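Local coordinates for protein imidazoleglycerol-phosphate dehydratase (Staphylococcus aureus subsp. aureus, PDB 2AE8) that catalyses the manganese-dependent dehydration of imidazoleglycerol phosphate to imidazoleacetol phosphate, the sixth step of histidine biosynthesis, at residues T58-L63 against G154-E159; H65-F70 against L78-Q83; I123-T128 against I193-S198; V132-S137 against S198-I203. All coordinates share one frame; numbering follows the deposited sequence. Where two conformers were deposited one is given.

Contact 1. Residues T58-L63 against G154-E159; sequences TGVGFL and GTFDTE
Phe62, in the first turn of helix 61-74, meets the ring of Phe156 in the beta-alpha-beta sandwich of this dehydratase, joining the start of that helix to the short strand 156-157. The two phenylalanines have nearly the same shape. Each swings CG opposite its own backbone N (chi1 -176° in Phe62, -171° in Phe156), which sends both rings into the gap between the segments. The rings meet obliquely, with centroids 5.0 Å apart and planes inclined by 38°. CD2 of Phe62 sits over one face of the Phe156 ring, displaced toward its rim. Phenylalanine suits both places: the CA atoms of Phe62 and Phe156 lie 6.6 Å apart, and two flat apolar rings fill the space between the backbones. Val60 CG1 approaches the same ring obliquely, 3.7 Å from the other ortho carbon, Phe156 CD1. Val60 is the N-cap residue, reached through an ST turn in which Val60 N donates to Thr58 OG1 at 2.9 Å, while Gly59 takes a positive phi that glycine tolerates easily. Beyond the pair, Phe62 also meets His187, a metal ligand, edge-to-face. The closest approach between the two phenylalanines joins Phe62 CD2 to Phe156 CD2 at 3.4 Å.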
loop_
_atom_site.group_PDB
_atom_site.type_symbol
_atom_site.label_atom_id
_atom_site.label_comp_id
_atom_site.label_asym_id
_atom_site.label_seq_id
_atom_site.Cartn_x
_atom_site.Cartn_y
_atom_site.Cartn_z
ATOM N N THR B 58 46.617 0.840 -27.656
ATOM C CA THR B 58 45.308 0.332 -28.108
ATOM C C THR B 58 44.576 1.307 -29.018
ATOM O O THR B 58 43.654 0.919 -29.741
ATOM C CB THR B 58 44.353 0.054 -26.922
ATOM O OG1 THR B 58 43.985 1.300 -26.305
ATOM C CG2 THR B 58 45.009 -0.856 -25.882
ATOM N N GLY B 59 44.965 2.572 -28.953
ATOM C CA GLY B 59 44.231 3.641 -29.624
ATOM C C GLY B 59 43.043 4.148 -28.812
ATOM O O GLY B 59 42.231 4.922 -29.324
ATOM N N VAL B 60 42.936 3.706 -27.553
ATOM C CA VAL B 60 41.868 4.141 -26.651
ATOM C C VAL B 60 42.546 4.522 -25.348
ATOM O O VAL B 60 43.059 3.657 -24.625
ATOM C CB VAL B 60 40.836 3.018 -26.381
ATOM C CG1 VAL B 60 39.728 3.507 -25.449
ATOM C CG2 VAL B 60 40.243 2.478 -27.678
ATOM N N GLY B 61 42.571 5.820 -25.063
ATOM C CA GLY B 61 43.325 6.353 -23.928
ATOM C C GLY B 61 42.990 5.700 -22.599
ATOM O O GLY B 61 43.881 5.289 -21.852
ATOM N N PHE B 62 41.696 5.582 -22.300
ATOM C CA PHE B 62 41.299 5.049 -21.002
ATOM C C PHE B 62 41.691 3.579 -20.905
ATOM O O PHE B 62 42.117 3.126 -19.850
ATOM C CB PHE B 62 39.790 5.242 -20.737
ATOM C CG PHE B 62 39.363 4.783 -19.367
ATOM C CD1 PHE B 62 39.643 5.555 -18.244
ATOM C CD2 PHE B 62 38.716 3.557 -19.197
ATOM C CE1 PHE B 62 39.259 5.125 -16.965
ATOM C CE2 PHE B 62 38.323 3.124 -17.924
ATOM C CZ PHE B 62 38.599 3.909 -16.809
ATOM N N LEU B 63 41.553 2.851 -22.011
ATOM C CA LEU B 63 41.915 1.437 -22.057
ATOM C C LEU B 63 43.427 1.265 -21.850
ATOM O O LEU B 63 43.848 0.365 -21.127
ATOM C CB LEU B 63 41.446 0.775 -23.360
ATOM C CG LEU B 63 41.551 -0.757 -23.449
ATOM C CD1 LEU B 63 40.802 -1.460 -22.322
ATOM C CD2 LEU B 63 41.077 -1.251 -24.821
ATOM N N GLY B 154 35.379 10.279 -19.304
ATOM C CA GLY B 154 35.884 11.039 -20.453
ATOM C C GLY B 154 35.092 10.648 -21.687
ATOM O O GLY B 154 33.871 10.811 -21.751
ATOM N N THR B 155 35.783 10.085 -22.668
ATOM C CA THR B 155 35.131 9.730 -23.913
ATOM C C THR B 155 34.807 8.222 -23.972
ATOM O O THR B 155 34.193 7.736 -24.924
ATOM C CB THR B 155 36.037 10.190 -25.092
ATOM O OG1 THR B 155 35.262 10.296 -26.295
ATOM C CG2 THR B 155 37.170 9.241 -25.274
ATOM N N PHE B 156 35.221 7.488 -22.945
ATOM C CA PHE B 156 35.091 6.018 -22.916
ATOM C C PHE B 156 33.709 5.535 -22.441
ATOM O O PHE B 156 33.296 5.853 -21.328
ATOM C CB PHE B 156 36.170 5.455 -21.989
ATOM C CG PHE B 156 36.305 3.958 -22.016
ATOM C CD1 PHE B 156 36.933 3.315 -23.094
ATOM C CD2 PHE B 156 35.851 3.188 -20.938
ATOM C CE1 PHE B 156 37.077 1.931 -23.115
ATOM C CE2 PHE B 156 35.990 1.812 -20.952
ATOM C CZ PHE B 156 36.609 1.175 -22.032
ATOM N N ASP B 157 33.037 4.734 -23.271
ATOM C CA ASP B 157 31.766 4.099 -22.914
ATOM C C ASP B 157 31.983 3.046 -21.842
ATOM O O ASP B 157 32.639 2.043 -22.043
ATOM C CB ASP B 157 31.094 3.468 -24.138
ATOM C CG ASP B 157 30.563 4.512 -25.113
ATOM O OD1 ASP B 157 30.549 4.249 -26.320
ATOM O OD2 ASP B 157 30.142 5.596 -24.665
ATOM N N THR B 158 31.407 3.320 -20.690
ATOM C CA THR B 158 31.560 2.555 -19.493
ATOM C C THR B 158 30.943 1.120 -19.649
ATOM O O THR B 158 31.390 0.147 -19.007
ATOM C CB THR B 158 30.919 3.464 -18.408
ATOM O OG1 THR B 158 31.793 3.698 -17.303
ATOM C CG2 THR B 158 29.548 3.075 -18.042
ATOM N N GLU B 159 29.945 0.974 -20.514
ATOM C CA GLU B 159 29.433 -0.374 -20.837
ATOM C C GLU B 159 30.497 -1.322 -21.429
ATOM O O GLU B 159 30.297 -2.539 -21.465
ATOM C CB GLU B 159 28.186 -0.327 -21.732
ATOM C CG GLU B 159 28.411 0.097 -23.184
ATOM C CD GLU B 159 27.113 0.115 -23.994
ATOM O OE1 GLU B 159 26.004 -0.029 -23.403
ATOM O OE2 GLU B 159 27.194 0.273 -25.237
#

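Contact 2. Residues H65-F70 against L78-Q83; sequences HMLTLF and LNIEAQ
Leu67 and Phe70, one helical turn apart on helix 61-74, face Leu78 and Ile80, which project from the same side of strand 77-82. The tight part consists of two methyl contacts. CD1 of Leu67 meets CD1 of Ile80 at 3.6 Å, two branch ends whose side chains cross at about a right angle. CD1 of Leu78 comes obliquely to the Phe70 ring, 3.7 Å from CD2 of Phe70. That ring is carried toward the strand because its CG lies opposite the backbone N (chi1 170°). A looser touch, 4.3 Å between Leu67 CB and Leu78 CD1, fills in between. Leucine, isoleucine and phenylalanine are long enough to meet across axes 9.7 Å apart. Thr68 points away from the strand and is exposed. On the strand's other face lie Asn79 and Glu81, partly exposed, with Glu81 hydrogen-bonded to His55 and Asn57 of strand 55-57. The same helix carries the metal ligand His65 on another face. Helix and strand run nearly antiparallel, at 156°, as the second half of a beta-alpha-beta unit that starts with strand 55-57. Helix 90-111 packs on Leu67, Leu78 and Ile80, strand 43-48 flanks Leu78 and Ile80, and helix 186-205 covers Phe70.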
loop_
_atom_site.group_PDB
_atom_site.type_symbol
_atom_site.label_atom_id
_atom_site.label_comp_id
_atom_site.label_asym_id
_atom_site.label_seq_id
_atom_site.Cartn_x
_atom_site.Cartn_y
_atom_site.Cartn_z
ATOM N N HIS B 65 45.341 3.127 -19.943
ATOM C CA HIS B 65 45.611 3.265 -18.519
ATOM C C HIS B 65 45.227 2.000 -17.754
ATOM O O HIS B 65 45.991 1.529 -16.887
ATOM C CB HIS B 65 44.905 4.494 -17.927
ATOM C CG HIS B 65 45.177 4.700 -16.463
ATOM N ND1 HIS B 65 46.447 4.653 -15.926
ATOM C CD2 HIS B 65 44.346 4.975 -15.428
ATOM C CE1 HIS B 65 46.383 4.862 -14.621
ATOM N NE2 HIS B 65 45.119 5.060 -14.292
HETATM N N MSE B 66 44.055 1.452 -18.072
HETATM C CA MSE B 66 43.558 0.242 -17.383
HETATM C C MSE B 66 44.455 -0.996 -17.621
HETATM O O MSE B 66 44.749 -1.763 -16.691
HETATM C CB MSE B 66 42.107 -0.046 -17.793
HETATM C CG MSE B 66 41.082 0.997 -17.273
HETATM SE SE MSE B 66 41.117 1.324 -15.313
HETATM C CE MSE B 66 42.106 2.991 -15.270
ATOM N N LEU B 67 44.869 -1.194 -18.871
ATOM C CA LEU B 67 45.770 -2.312 -19.202
ATOM C C LEU B 67 47.160 -2.089 -18.622
ATOM O O LEU B 67 47.848 -3.040 -18.285
ATOM C CB LEU B 67 45.818 -2.560 -20.714
ATOM C CG LEU B 67 44.459 -2.932 -21.318
ATOM C CD1 LEU B 67 44.528 -3.161 -22.833
ATOM C CD2 LEU B 67 43.906 -4.159 -20.606
ATOM N N THR B 68 47.572 -0.834 -18.476
ATOM C CA THR B 68 48.822 -0.555 -17.766
ATOM C C THR B 68 48.687 -1.008 -16.311
ATOM O O THR B 68 49.609 -1.609 -15.752
ATOM C CB THR B 68 49.224 0.943 -17.884
ATOM O OG1 THR B 68 49.492 1.235 -19.263
ATOM C CG2 THR B 68 50.460 1.271 -17.034
ATOM N N LEU B 69 47.520 -0.759 -15.714
ATOM C CA LEU B 69 47.234 -1.232 -14.357
ATOM C C LEU B 69 47.235 -2.759 -14.263
ATOM O O LEU B 69 47.798 -3.347 -13.323
ATOM C CB LEU B 69 45.881 -0.664 -13.876
ATOM C CG LEU B 69 45.931 0.770 -13.353
ATOM C CD1 LEU B 69 44.537 1.372 -13.373
ATOM C CD2 LEU B 69 46.532 0.837 -11.922
ATOM N N PHE B 70 46.604 -3.395 -15.243
ATOM C CA PHE B 70 46.586 -4.849 -15.350
ATOM C C PHE B 70 48.019 -5.404 -15.329
ATOM O O PHE B 70 48.338 -6.323 -14.565
ATOM C CB PHE B 70 45.853 -5.266 -16.628
ATOM C CG PHE B 70 45.986 -6.731 -16.965
ATOM C CD1 PHE B 70 45.098 -7.669 -16.433
ATOM C CD2 PHE B 70 46.995 -7.173 -17.828
ATOM C CE1 PHE B 70 45.215 -9.033 -16.743
ATOM C CE2 PHE B 70 47.132 -8.528 -18.139
ATOM C CZ PHE B 70 46.244 -9.466 -17.592
ATOM N N LEU B 78 52.501 -6.887 -20.997
ATOM C CA LEU B 78 51.683 -6.779 -22.184
ATOM C C LEU B 78 52.328 -5.865 -23.197
ATOM O O LEU B 78 52.792 -4.773 -22.861
ATOM C CB LEU B 78 50.303 -6.200 -21.839
ATOM C CG LEU B 78 49.088 -7.099 -21.737
ATOM C CD1 LEU B 78 47.880 -6.243 -21.344
ATOM C CD2 LEU B 78 48.825 -7.813 -23.057
ATOM N N ASN B 79 52.339 -6.305 -24.442
ATOM C CA ASN B 79 52.685 -5.426 -25.532
ATOM C C ASN B 79 51.593 -5.454 -26.569
ATOM O O ASN B 79 51.300 -6.491 -27.155
ATOM C CB ASN B 79 54.057 -5.767 -26.115
ATOM C CG ASN B 79 55.170 -5.457 -25.143
ATOM O OD1 ASN B 79 55.695 -4.353 -25.129
ATOM N ND2 ASN B 79 55.483 -6.407 -24.272
ATOM N N ILE B 80 50.978 -4.298 -26.772
ATOM C CA ILE B 80 49.846 -4.203 -27.664
ATOM C C ILE B 80 50.094 -3.150 -28.716
ATOM O O ILE B 80 50.444 -2.014 -28.411
ATOM C CB ILE B 80 48.532 -3.881 -26.902
ATOM C CG1 ILE B 80 48.271 -4.936 -25.814
ATOM C CG2 ILE B 80 47.361 -3.774 -27.883
ATOM C CD1 ILE B 80 47.013 -4.707 -24.981
ATOM N N GLU B 81 49.902 -3.549 -29.959
ATOM C CA GLU B 81 49.888 -2.611 -31.054
ATOM C C GLU B 81 48.607 -2.793 -31.834
ATOM O O GLU B 81 48.384 -3.837 -32.446
ATOM C CB GLU B 81 51.126 -2.793 -31.939
ATOM C CG GLU B 81 52.337 -2.039 -31.420
ATOM C CD GLU B 81 52.217 -0.539 -31.619
ATOM O OE1 GLU B 81 51.487 -0.117 -32.540
ATOM O OE2 GLU B 81 52.846 0.217 -30.858
ATOM N N ALA B 82 47.749 -1.780 -31.771
ATOM C CA ALA B 82 46.477 -1.806 -32.478
ATOM C C ALA B 82 46.476 -0.755 -33.580
ATOM O O ALA B 82 47.052 0.328 -33.413
ATOM C CB ALA B 82 45.331 -1.573 -31.515
ATOM N N GLN B 83 45.852 -1.092 -34.711
ATOM C CA GLN B 83 45.728 -0.177 -35.851
ATOM C C GLN B 83 44.295 -0.211 -36.376
ATOM O O GLN B 83 43.629 -1.255 -36.327
ATOM C CB GLN B 83 46.709 -0.532 -36.982
ATOM C CG GLN B 83 48.168 -0.839 -36.566
ATOM C CD GLN B 83 48.851 0.293 -35.794
ATOM O OE1 GLN B 83 49.549 0.045 -34.805
ATOM N NE2 GLN B 83 48.651 1.536 -36.238
#

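Contact 3. Residues I123-T128 against I193-S198; sequences IPMDET and IFKAFS
Ile123 carries most of the apolar packing, from strand 118-125 onto helix 186-205. Its CG1 lies opposite the carbonyl carbon (chi1 -65°) and reaches the helix backbone, 3.6 Å from Ala196 N and 3.8 Å from Ala196 CB. The small alanine lets the strand come close: the CA atoms of Ile123 and Ala196 are 5.6 Å apart. CG2 of Ile123 crosses the aliphatic part of Lys195 at about a right angle, 4.0 Å from its CE; CG1 touches Lys195 CB as well. Met125, present as selenomethionine, adds a looser touch, SE to Lys195 CD at 4.3 Å. Strand and helix run nearly antiparallel, at 162°, in the sandwich of this dehydratase, where helix 186-205 packs on the sheet that contains strand 118-125.

One water links the segments; other polar bonds order each segment internally. Lysine suits its place because its long chain packs on isoleucine while NZ reaches Tyr118 OH of a neighbouring subunit and, at 2.7 Å, the water, which in turn donates to Pro124 O. After the strand, Met125 to Thr128 form a type II' turn, where Thr128 OG1 donates a hydrogen bond to Glu127 OE1 from above the carboxylate plane. On the helix, Phe194 O accepts from both Ser198 N and Ser198 OG, which approach from opposite faces of its plane, the hydroxyl at 2.6 Å.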
loop_
_atom_site.group_PDB
_atom_site.type_symbol
_atom_site.label_atom_id
_atom_site.label_comp_id
_atom_site.label_asym_id
_atom_site.label_seq_id
_atom_site.Cartn_x
_atom_site.Cartn_y
_atom_site.Cartn_z
ATOM N N ILE B 123 39.806 -4.490 -3.404
ATOM C CA ILE B 123 40.493 -3.219 -3.618
ATOM C C ILE B 123 39.565 -2.035 -3.301
ATOM O O ILE B 123 38.498 -1.910 -3.917
ATOM C CB ILE B 123 40.994 -3.057 -5.071
ATOM C CG1 ILE B 123 42.072 -4.101 -5.421
ATOM C CG2 ILE B 123 41.491 -1.587 -5.321
ATOM C CD1 ILE B 123 43.423 -3.821 -4.813
ATOM N N PRO B 124 39.992 -1.154 -2.378
ATOM C CA PRO B 124 39.280 0.076 -2.126
ATOM C C PRO B 124 39.850 1.201 -3.004
ATOM O O PRO B 124 41.064 1.219 -3.304
ATOM C CB PRO B 124 39.588 0.332 -0.661
ATOM C CG PRO B 124 41.059 -0.176 -0.521
ATOM C CD PRO B 124 41.206 -1.272 -1.534
HETATM N N MSE B 125 38.978 2.090 -3.458
HETATM C CA MSE B 125 39.395 3.280 -4.182
HETATM C C MSE B 125 38.540 4.418 -3.662
HETATM O O MSE B 125 37.445 4.646 -4.164
HETATM C CB MSE B 125 39.193 3.122 -5.696
HETATM C CG MSE B 125 40.177 2.218 -6.401
HETATM SE SE MSE B 125 42.013 2.965 -6.446
HETATM C CE MSE B 125 41.597 4.756 -7.094
ATOM N N ASP B 126 39.051 5.128 -2.661
ATOM C CA ASP B 126 38.264 6.071 -1.882
ATOM C C ASP B 126 36.912 5.438 -1.507
ATOM O O ASP B 126 36.896 4.444 -0.777
ATOM C CB ASP B 126 38.129 7.430 -2.602
ATOM C CG ASP B 126 39.462 8.206 -2.644
ATOM O OD1 ASP B 126 40.336 7.934 -1.798
ATOM O OD2 ASP B 126 39.643 9.072 -3.524
ATOM N N GLU B 127 35.807 5.990 -2.019
ATOM C CA GLU B 127 34.451 5.526 -1.682
ATOM C C GLU B 127 34.139 4.109 -2.177
ATOM O O GLU B 127 33.258 3.425 -1.649
ATOM C CB GLU B 127 33.403 6.518 -2.227
ATOM C CG GLU B 127 33.056 6.376 -3.747
ATOM C CD GLU B 127 34.229 6.614 -4.702
ATOM O OE1 GLU B 127 34.234 6.024 -5.811
ATOM O OE2 GLU B 127 35.154 7.377 -4.351
ATOM N N THR B 128 34.873 3.670 -3.193
ATOM C CA THR B 128 34.568 2.414 -3.885
ATOM C C THR B 128 35.245 1.250 -3.194
ATOM O O THR B 128 36.357 1.394 -2.669
ATOM C CB THR B 128 35.060 2.478 -5.339
ATOM O OG1 THR B 128 34.214 3.361 -6.070
ATOM C CG2 THR B 128 35.033 1.096 -6.020
ATOM N N ILE B 193 37.995 -2.368 -9.945
ATOM C CA ILE B 193 37.707 -3.649 -10.614
ATOM C C ILE B 193 38.935 -4.183 -11.401
ATOM O O ILE B 193 39.287 -5.358 -11.293
ATOM C CB ILE B 193 36.493 -3.536 -11.557
ATOM C CG1 ILE B 193 35.183 -3.341 -10.753
ATOM C CG2 ILE B 193 36.392 -4.773 -12.496
ATOM C CD1 ILE B 193 34.017 -2.912 -11.633
ATOM N N PHE B 194 39.570 -3.321 -12.192
ATOM C CA PHE B 194 40.799 -3.714 -12.900
ATOM C C PHE B 194 41.918 -4.109 -11.949
ATOM O O PHE B 194 42.577 -5.122 -12.172
ATOM C CB PHE B 194 41.279 -2.622 -13.858
ATOM C CG PHE B 194 40.716 -2.739 -15.233
ATOM C CD1 PHE B 194 41.350 -3.537 -16.190
ATOM C CD2 PHE B 194 39.550 -2.056 -15.583
ATOM C CE1 PHE B 194 40.837 -3.656 -17.481
ATOM C CE2 PHE B 194 39.008 -2.161 -16.891
ATOM C CZ PHE B 194 39.660 -2.969 -17.849
ATOM N N LYS B 195 42.124 -3.341 -10.884
ATOM C CA LYS B 195 43.138 -3.681 -9.892
ATOM C C LYS B 195 42.865 -5.033 -9.222
ATOM O O LYS B 195 43.753 -5.882 -9.121
ATOM C CB LYS B 195 43.306 -2.580 -8.832
ATOM C CG LYS B 195 43.981 -1.264 -9.337
ATOM C CD LYS B 195 44.215 -0.225 -8.200
ATOM C CE LYS B 195 45.061 -0.794 -7.029
ATOM N NZ LYS B 195 45.507 0.285 -6.070
ATOM N N ALA B 196 41.634 -5.236 -8.765
ATOM C CA ALA B 196 41.268 -6.465 -8.084
ATOM C C ALA B 196 41.344 -7.682 -9.000
ATOM O O ALA B 196 41.837 -8.713 -8.583
ATOM C CB ALA B 196 39.869 -6.347 -7.465
ATOM N N PHE B 197 40.829 -7.584 -10.221
ATOM C CA PHE B 197 40.906 -8.711 -11.142
ATOM C C PHE B 197 42.367 -9.109 -11.416
ATOM O O PHE B 197 42.706 -10.289 -11.388
ATOM C CB PHE B 197 40.232 -8.392 -12.477
ATOM C CG PHE B 197 40.428 -9.479 -13.519
ATOM C CD1 PHE B 197 39.646 -10.626 -13.498
ATOM C CD2 PHE B 197 41.432 -9.361 -14.497
ATOM C CE1 PHE B 197 39.824 -11.639 -14.440
ATOM C CE2 PHE B 197 41.630 -10.371 -15.434
ATOM C CZ PHE B 197 40.818 -11.512 -15.414
ATOM N N SER B 198 43.207 -8.111 -11.705
ATOM C CA SER B 198 44.623 -8.330 -12.035
ATOM C C SER B 198 45.328 -9.030 -10.885
ATOM O O SER B 198 46.063 -9.984 -11.097
ATOM C CB SER B 198 45.327 -7.005 -12.267
ATOM O OG SER B 198 44.672 -6.265 -13.259
HETATM O O HOH W 1 43.745 0.955 -4.140
#

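Contact 4. Residues V132-S137 against S198-I203; sequences VVVDIS and SRALGI
Val134 has an unusual first torsion, chi1 -10°, which nearly eclipses CG1 with the backbone N. This rotation brings CG1 to 3.6 Å from Ala200 CB and 4.0 Å from Leu201 N, while CG2 faces the leucine side chain. Leu201 is directed by its own torsions: with CG opposite the backbone N (chi1 179°), a side chain that leaves the helix obliquely ends nearer the strand, its CD1 at 4.4 Å from Val134 CG2. The rest of the contact is centred on Ala200. Its methyl rests 3.7 Å from the carbonyl oxygen of Val132, and more loosely, at 4.5 Å, from Val132 CG1. Alanine suits this place because the small methyl lets helix and strand approach closely. The CA atoms of Val134 and Ala200 lie 6.1 Å apart, and the segment axes approach to 7.6 Å. The two valines suit the strand, where branching at CB is well accommodated and gives short, broad side chains for a helix to lie on. Val133, between them, points away from the helix and packs on Pro124 of a neighbouring subunit. At the strand's end Ile136 is the centre of an inverse gamma turn and reaches Ala204 and Leu205 further along the helix. Leu201 also touches Phe70 of helix 61-74. Strand and helix run roughly parallel, inclined by 30°, joined by apolar side chains, with Val132 O and Leu201 N also in contact: the helix-on-sheet layer of a beta-alpha-beta sandwich built from two similar half-domains.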
loop_
_atom_site.group_PDB
_atom_site.type_symbol
_atom_site.label_atom_id
_atom_site.label_comp_id
_atom_site.label_asym_id
_atom_site.label_seq_id
_atom_site.Cartn_x
_atom_site.Cartn_y
_atom_site.Cartn_z
ATOM N N VAL B 132 37.063 -9.170 -6.450
ATOM C CA VAL B 132 37.106 -10.074 -7.601
ATOM C C VAL B 132 37.643 -11.423 -7.153
ATOM O O VAL B 132 38.642 -11.490 -6.427
ATOM C CB VAL B 132 37.907 -9.506 -8.768
ATOM C CG1 VAL B 132 37.962 -10.519 -9.908
ATOM C CG2 VAL B 132 37.264 -8.176 -9.249
ATOM N N VAL B 133 36.957 -12.474 -7.587
ATOM C CA VAL B 133 37.290 -13.860 -7.274
ATOM C C VAL B 133 37.562 -14.540 -8.603
ATOM O O VAL B 133 36.705 -14.529 -9.479
ATOM C CB VAL B 133 36.099 -14.597 -6.562
ATOM C CG1 VAL B 133 36.417 -16.076 -6.366
ATOM C CG2 VAL B 133 35.771 -13.932 -5.209
ATOM N N VAL B 134 38.757 -15.110 -8.768
ATOM C CA VAL B 134 39.023 -15.923 -9.971
ATOM C C VAL B 134 39.429 -17.354 -9.669
ATOM O O VAL B 134 40.126 -17.632 -8.687
ATOM C CB VAL B 134 39.934 -15.246 -11.088
ATOM C CG1 VAL B 134 40.208 -13.767 -10.870
ATOM C CG2 VAL B 134 41.198 -16.075 -11.456
ATOM N N ASP B 135 38.924 -18.261 -10.490
ATOM C CA ASP B 135 39.284 -19.654 -10.410
ATOM C C ASP B 135 39.756 -20.048 -11.802
ATOM O O ASP B 135 38.972 -20.016 -12.758
ATOM C CB ASP B 135 38.077 -20.498 -9.972
ATOM C CG ASP B 135 38.365 -22.004 -9.968
ATOM O OD1 ASP B 135 39.508 -22.406 -10.277
ATOM O OD2 ASP B 135 37.435 -22.789 -9.664
ATOM N N ILE B 136 41.042 -20.392 -11.916
ATOM C CA ILE B 136 41.560 -20.977 -13.166
ATOM C C ILE B 136 41.033 -22.415 -13.220
ATOM O O ILE B 136 41.735 -23.365 -12.875
ATOM C CB ILE B 136 43.106 -20.925 -13.235
ATOM C CG1 ILE B 136 43.611 -19.491 -13.033
ATOM C CG2 ILE B 136 43.607 -21.478 -14.570
ATOM C CD1 ILE B 136 45.162 -19.379 -12.898
ATOM N N SER B 137 39.775 -22.554 -13.634
ATOM C CA SER B 137 39.029 -23.795 -13.519
ATOM C C SER B 137 38.913 -24.558 -14.828
ATOM O O SER B 137 38.630 -25.763 -14.832
ATOM C CB SER B 137 37.608 -23.479 -13.057
ATOM O OG SER B 137 36.993 -22.642 -14.016
ATOM N N SER B 198 43.207 -8.111 -11.705
ATOM C CA SER B 198 44.623 -8.330 -12.035
ATOM C C SER B 198 45.328 -9.030 -10.885
ATOM O O SER B 198 46.063 -9.984 -11.097
ATOM C CB SER B 198 45.327 -7.005 -12.267
ATOM O OG SER B 198 44.672 -6.265 -13.259
ATOM N N ARG B 199 45.116 -8.532 -9.673
ATOM C CA ARG B 199 45.767 -9.081 -8.510
ATOM C C ARG B 199 45.292 -10.492 -8.237
ATOM O O ARG B 199 46.101 -11.369 -7.981
ATOM C CB ARG B 199 45.554 -8.202 -7.287
ATOM C CG ARG B 199 46.344 -6.912 -7.323
ATOM C CD ARG B 199 46.836 -6.572 -5.936
ATOM N NE ARG B 199 48.135 -5.908 -6.021
ATOM C CZ ARG B 199 49.130 -6.069 -5.153
ATOM N NH1 ARG B 199 49.009 -6.873 -4.098
ATOM N NH2 ARG B 199 50.249 -5.406 -5.344
ATOM N N ALA B 200 43.978 -10.707 -8.297
ATOM C CA ALA B 200 43.395 -12.039 -8.105
ATOM C C ALA B 200 43.931 -13.024 -9.142
ATOM O O ALA B 200 44.248 -14.174 -8.806
ATOM C CB ALA B 200 41.855 -11.980 -8.193
ATOM N N LEU B 201 43.985 -12.589 -10.398
ATOM C CA LEU B 201 44.560 -13.401 -11.469
ATOM C C LEU B 201 46.023 -13.718 -11.179
ATOM O O LEU B 201 46.412 -14.879 -11.205
ATOM C CB LEU B 201 44.423 -12.725 -12.842
ATOM C CG LEU B 201 45.033 -13.507 -14.021
ATOM C CD1 LEU B 201 44.330 -14.835 -14.262
ATOM C CD2 LEU B 201 45.064 -12.670 -15.287
ATOM N N GLY B 202 46.816 -12.687 -10.882
ATOM C CA GLY B 202 48.211 -12.866 -10.491
ATOM C C GLY B 202 48.356 -13.934 -9.417
ATOM O O GLY B 202 49.159 -14.867 -9.568
ATOM N N ILE B 203 47.573 -13.811 -8.338
ATOM C CA ILE B 203 47.613 -14.772 -7.224
ATOM C C ILE B 203 47.340 -16.189 -7.720
ATOM O O ILE B 203 48.061 -17.118 -7.369
ATOM C CB ILE B 203 46.592 -14.423 -6.100
ATOM C CG1 ILE B 203 47.102 -13.250 -5.251
ATOM C CG2 ILE B 203 46.289 -15.654 -5.212
ATOM C CD1 ILE B 203 45.960 -12.450 -4.532
#

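Along the chain, contact 2 closes entirely within the span of contact 1 and before contacts 3 and 4 open, whereas contacts 1, 3 and 4 all cross one another. Contacts 1 and 2, with centres 12 Å apart, share helix 61-74 and touch through Thr58. Contacts 3 and 4, 14 Å apart, share helix 186-205 and Ser198 and rest on neighbouring strands of one sheet. Contact 2 belongs to the other four-stranded sheet. Helices 61-74 and 186-205 pack between these sheets, and contacts 2 and 3 meet there through Phe70 and Ser198. Contact 1 lies by the metal ligand His187 and contact 2 carries His65, whereas contact 4, about 24 Å from contact 1 between centres, lies across the chain's centre from both.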